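Local coordinates for conserved exported protein (Bacteroides fragilis, PDB 3CLW) that is of unknown function but may hydrolyse O-glycosidic bonds, as a likely member of glycoside hydrolase family 30 with a TIM barrel, at residues Trp68-Arg80 and Asn87-Asp99. Residues are numbered along the deposited sequence; the frame is centred on the assembly and turned at random.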
# COMPACT_ATOMS: atom_id res chain seq x y z
N TRP A 68 3.81 3.93 6.81
CA TRP A 68 2.64 3.39 7.55
C TRP A 68 1.45 4.30 7.27
O TRP A 68 1.58 5.53 7.40
CB TRP A 68 2.91 3.33 9.06
CG TRP A 68 1.80 2.73 9.95
CD1 TRP A 68 1.16 3.34 11.02
CD2 TRP A 68 1.27 1.40 9.89
NE1 TRP A 68 0.28 2.48 11.62
CE2 TRP A 68 0.33 1.27 10.95
CE3 TRP A 68 1.50 0.30 9.04
CZ2 TRP A 68 -0.42 0.09 11.16
CZ3 TRP A 68 0.76 -0.89 9.26
CH2 TRP A 68 -0.19 -0.98 10.31
N ARG A 69 0.33 3.72 6.83
CA ARG A 69 -0.82 4.55 6.49
C ARG A 69 -1.80 4.62 7.69
O ARG A 69 -2.33 3.60 8.14
CB ARG A 69 -1.52 4.05 5.23
CG ARG A 69 -0.67 4.05 3.95
CD ARG A 69 -1.39 3.36 2.77
NE ARG A 69 -2.71 3.95 2.51
CZ ARG A 69 -2.96 4.90 1.60
NH1 ARG A 69 -2.01 5.38 0.79
NH2 ARG A 69 -4.20 5.35 1.49
N VAL A 70 -2.02 5.84 8.18
CA VAL A 70 -2.89 6.10 9.32
C VAL A 70 -4.27 6.66 8.88
O VAL A 70 -4.34 7.70 8.20
CB VAL A 70 -2.18 7.04 10.33
CG1 VAL A 70 -3.11 7.44 11.50
CG2 VAL A 70 -0.92 6.38 10.83
N ASN A 71 -5.33 5.97 9.26
CA ASN A 71 -6.70 6.39 8.98
C ASN A 71 -7.15 7.46 9.98
O ASN A 71 -7.50 7.15 11.13
CB ASN A 71 -7.67 5.19 9.04
CG ASN A 71 -9.11 5.54 8.58
OD1 ASN A 71 -10.06 4.91 9.00
ND2 ASN A 71 -9.24 6.56 7.76
N ILE A 72 -7.14 8.71 9.53
CA ILE A 72 -7.67 9.81 10.30
C ILE A 72 -9.19 9.67 10.28
O ILE A 72 -9.82 9.67 9.21
CB ILE A 72 -7.18 11.16 9.73
CG1 ILE A 72 -5.64 11.25 9.80
CG2 ILE A 72 -7.83 12.31 10.46
CD1 ILE A 72 -5.03 11.09 11.20
N GLY A 73 -9.76 9.50 11.47
CA GLY A 73 -11.18 9.26 11.61
C GLY A 73 -12.10 10.44 11.29
O GLY A 73 -11.72 11.60 11.40
N ALA A 74 -13.34 10.11 10.97
CA ALA A 74 -14.32 11.05 10.47
C ALA A 74 -15.46 11.10 11.47
O ALA A 74 -16.44 11.83 11.29
CB ALA A 74 -14.82 10.60 9.08
N GLY A 75 -15.34 10.30 12.54
CA GLY A 75 -16.25 10.36 13.67
C GLY A 75 -17.53 9.56 13.53
O GLY A 75 -18.54 9.87 14.15
N SER A 76 -17.51 8.52 12.72
CA SER A 76 -18.67 7.66 12.66
C SER A 76 -18.92 6.97 14.03
O SER A 76 -20.00 6.50 14.31
CB SER A 76 -18.50 6.61 11.56
OG SER A 76 -17.29 5.92 11.68
N TYR A 77 -17.91 6.96 14.89
CA TYR A 77 -18.07 6.46 16.25
C TYR A 77 -18.87 7.43 17.13
O TYR A 77 -19.84 7.02 17.76
CB TYR A 77 -16.72 6.10 16.89
CG TYR A 77 -16.86 5.69 18.35
CD1 TYR A 77 -17.21 4.38 18.69
CD2 TYR A 77 -16.69 6.63 19.39
CE1 TYR A 77 -17.35 3.99 20.02
CE2 TYR A 77 -16.84 6.26 20.70
CZ TYR A 77 -17.17 4.92 21.02
OH TYR A 77 -17.32 4.50 22.37
N GLU A 78 -18.45 8.70 17.22
CA GLU A 78 -19.25 9.70 17.97
C GLU A 78 -20.68 9.83 17.40
O GLU A 78 -21.60 10.14 18.13
CB GLU A 78 -18.60 11.09 17.95
CG GLU A 78 -17.31 11.25 18.74
CD GLU A 78 -16.07 10.92 17.92
OE1 GLU A 78 -16.20 10.23 16.87
OE2 GLU A 78 -14.96 11.35 18.33
N ASN A 79 -20.84 9.63 16.10
CA ASN A 79 -22.09 9.89 15.40
C ASN A 79 -22.89 8.61 15.22
O ASN A 79 -23.79 8.55 14.40
CB ASN A 79 -21.80 10.47 14.00
CG ASN A 79 -23.01 11.10 13.34
OD1 ASN A 79 -23.78 11.80 13.97
ND2 ASN A 79 -23.12 10.92 12.05
N ARG A 80 -22.55 7.57 16.00
CA ARG A 80 -23.06 6.24 15.68
C ARG A 80 -24.59 6.04 15.82
O ARG A 80 -25.11 5.11 15.20
CB ARG A 80 -22.25 5.14 16.38
CG ARG A 80 -22.50 4.95 17.86
CD ARG A 80 -21.35 4.16 18.46
NE ARG A 80 -21.43 4.07 19.92
CZ ARG A 80 -21.01 5.00 20.77
NH1 ARG A 80 -21.15 4.84 22.09
NH2 ARG A 80 -20.45 6.11 20.30
N ASN A 87 -21.31 -1.22 12.12
CA ASN A 87 -20.61 -2.18 12.95
C ASN A 87 -19.51 -1.48 13.74
O ASN A 87 -19.06 -0.36 13.40
CB ASN A 87 -20.02 -3.29 12.07
CG ASN A 87 -18.94 -2.77 11.17
OD1 ASN A 87 -17.79 -2.64 11.59
ND2 ASN A 87 -19.29 -2.45 9.91
N SER A 88 -19.07 -2.16 14.80
CA SER A 88 -18.17 -1.55 15.76
C SER A 88 -16.71 -1.58 15.36
O SER A 88 -15.92 -0.77 15.84
CB SER A 88 -18.37 -2.16 17.15
OG SER A 88 -18.00 -3.51 17.15
N TRP A 89 -16.33 -2.51 14.48
CA TRP A 89 -14.95 -2.59 14.00
C TRP A 89 -14.54 -1.34 13.19
O TRP A 89 -13.42 -0.83 13.32
CB TRP A 89 -14.79 -3.80 13.10
CG TRP A 89 -14.58 -5.12 13.79
CD1 TRP A 89 -15.47 -6.17 13.85
CD2 TRP A 89 -13.40 -5.54 14.48
NE1 TRP A 89 -14.90 -7.22 14.55
CE2 TRP A 89 -13.63 -6.86 14.94
CE3 TRP A 89 -12.16 -4.93 14.76
CZ2 TRP A 89 -12.67 -7.58 15.65
CZ3 TRP A 89 -11.20 -5.65 15.46
CH2 TRP A 89 -11.47 -6.96 15.90
N ASN A 90 -15.46 -0.88 12.34
CA ASN A 90 -15.12 0.02 11.23
C ASN A 90 -15.47 1.48 11.48
O ASN A 90 -15.25 2.32 10.60
CB ASN A 90 -15.79 -0.47 9.96
CG ASN A 90 -15.27 -1.82 9.51
OD1 ASN A 90 -14.38 -2.38 10.11
ND2 ASN A 90 -15.84 -2.34 8.46
N ARG A 91 -16.00 1.77 12.67
CA ARG A 91 -16.26 3.13 13.12
C ARG A 91 -14.96 3.78 13.57
O ARG A 91 -14.05 3.09 14.05
CB ARG A 91 -17.25 3.12 14.29
CG ARG A 91 -18.70 2.99 13.84
CD ARG A 91 -19.63 2.67 15.01
NE ARG A 91 -20.91 2.18 14.51
CZ ARG A 91 -21.65 1.24 15.12
NH1 ARG A 91 -21.27 0.65 16.26
NH2 ARG A 91 -22.77 0.90 14.55
N THR A 92 -14.88 5.10 13.40
CA THR A 92 -13.68 5.87 13.78
C THR A 92 -14.07 7.03 14.67
O THR A 92 -15.15 7.62 14.48
CB THR A 92 -12.91 6.45 12.53
OG1 THR A 92 -13.71 7.45 11.87
CG2 THR A 92 -12.61 5.37 11.52
N GLU A 93 -13.22 7.38 15.61
CA GLU A 93 -13.36 8.64 16.29
C GLU A 93 -12.95 9.82 15.38
O GLU A 93 -12.46 9.62 14.27
CB GLU A 93 -12.52 8.67 17.56
CG GLU A 93 -12.92 7.58 18.56
CD GLU A 93 -12.02 7.57 19.75
OE1 GLU A 93 -10.87 7.11 19.62
OE2 GLU A 93 -12.46 8.07 20.80
N CYS A 94 -13.20 11.05 15.83
CA CYS A 94 -12.72 12.22 15.09
C CYS A 94 -12.06 13.15 16.10
O CYS A 94 -12.66 13.48 17.14
CB CYS A 94 -13.88 12.93 14.33
SG CYS A 94 -13.32 14.23 13.20
N PHE A 95 -10.85 13.61 15.78
CA PHE A 95 -10.19 14.63 16.63
C PHE A 95 -11.03 15.91 16.78
O PHE A 95 -10.97 16.56 17.83
CB PHE A 95 -8.79 15.00 16.10
CG PHE A 95 -7.82 13.84 16.04
CD1 PHE A 95 -7.63 13.00 17.13
CD2 PHE A 95 -7.09 13.59 14.88
CE1 PHE A 95 -6.69 11.95 17.07
CE2 PHE A 95 -6.16 12.53 14.80
CZ PHE A 95 -5.98 11.71 15.89
N LEU A 96 -11.78 16.27 15.75
CA LEU A 96 -12.54 17.51 15.75
C LEU A 96 -14.01 17.22 16.03
O LEU A 96 -14.56 16.24 15.53
CB LEU A 96 -12.39 18.27 14.41
CG LEU A 96 -13.23 19.51 14.10
CD1 LEU A 96 -12.87 20.65 15.03
CD2 LEU A 96 -12.97 19.95 12.64
N SER A 97 -14.62 18.08 16.82
CA SER A 97 -16.02 17.96 17.14
C SER A 97 -16.85 19.11 16.53
O SER A 97 -16.32 20.14 16.10
CB SER A 97 -16.20 17.85 18.67
OG SER A 97 -15.75 19.03 19.29
N PRO A 98 -18.19 18.92 16.46
CA PRO A 98 -19.01 19.93 15.78
C PRO A 98 -18.90 21.35 16.37
O PRO A 98 -19.12 22.31 15.65
CB PRO A 98 -20.42 19.38 15.92
CG PRO A 98 -20.25 17.90 16.13
CD PRO A 98 -19.00 17.80 16.97
N ASP A 99 -18.55 21.49 17.64
CA ASP A 99 -18.23 22.81 18.18
C ASP A 99 -16.86 23.39 17.79
O ASP A 99 -16.50 24.48 18.23
CB ASP A 99 -18.37 22.82 19.72
CG ASP A 99 -17.38 21.87 20.43
OD1 ASP A 99 -16.43 21.33 19.82
OD2 ASP A 99 -17.58 21.66 21.64
O HOH W 1 -9.78 12.35 13.49
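This contact belongs to the long loop that follows strand 68-71 of the TIM barrel, where residues 71-80 and 91-95 lie against each other. T92 is held through its backbone N, its carbonyl O and its hydroxyl. A74 N gives a hydrogen bond to T92 OG1 at 2.8 Å. T92 N donates to S76 OG at 3.1 Å, and Y77 N donates to T92 O at 2.9 Å from above the carbonyl plane. T92 OG1 sits between its own backbone N and carbonyl carbon (chi1 67°), which turns it to A74. E198 OE1 is hydrogen-bonded to both T92 OG1 and S76 OG. G73 packs tightly, its CA 3.4 Å from T92 CB. A bend in the E78 chain at chi2 (89°) brings its carboxylate to the backbone of C94. C94 N meets E78 OE2 on the syn side of the carboxylate, in a nearly straight hydrogen bond (174°) of 3.1 Å; E78 OE2 also forms a salt bridge with K106. R80 CB lies over one face of the R91 guanidinium, 3.7 Å from R91 NE; this guanidinium also has V85 as a polar partner. A water links G73 O to F95 N. I72 CD1 meets the edge of the F95 ring. Beyond this pair, I72 touches strand 125-128 and helix 157-173, while F95 touches helices 108-119 and 157-173.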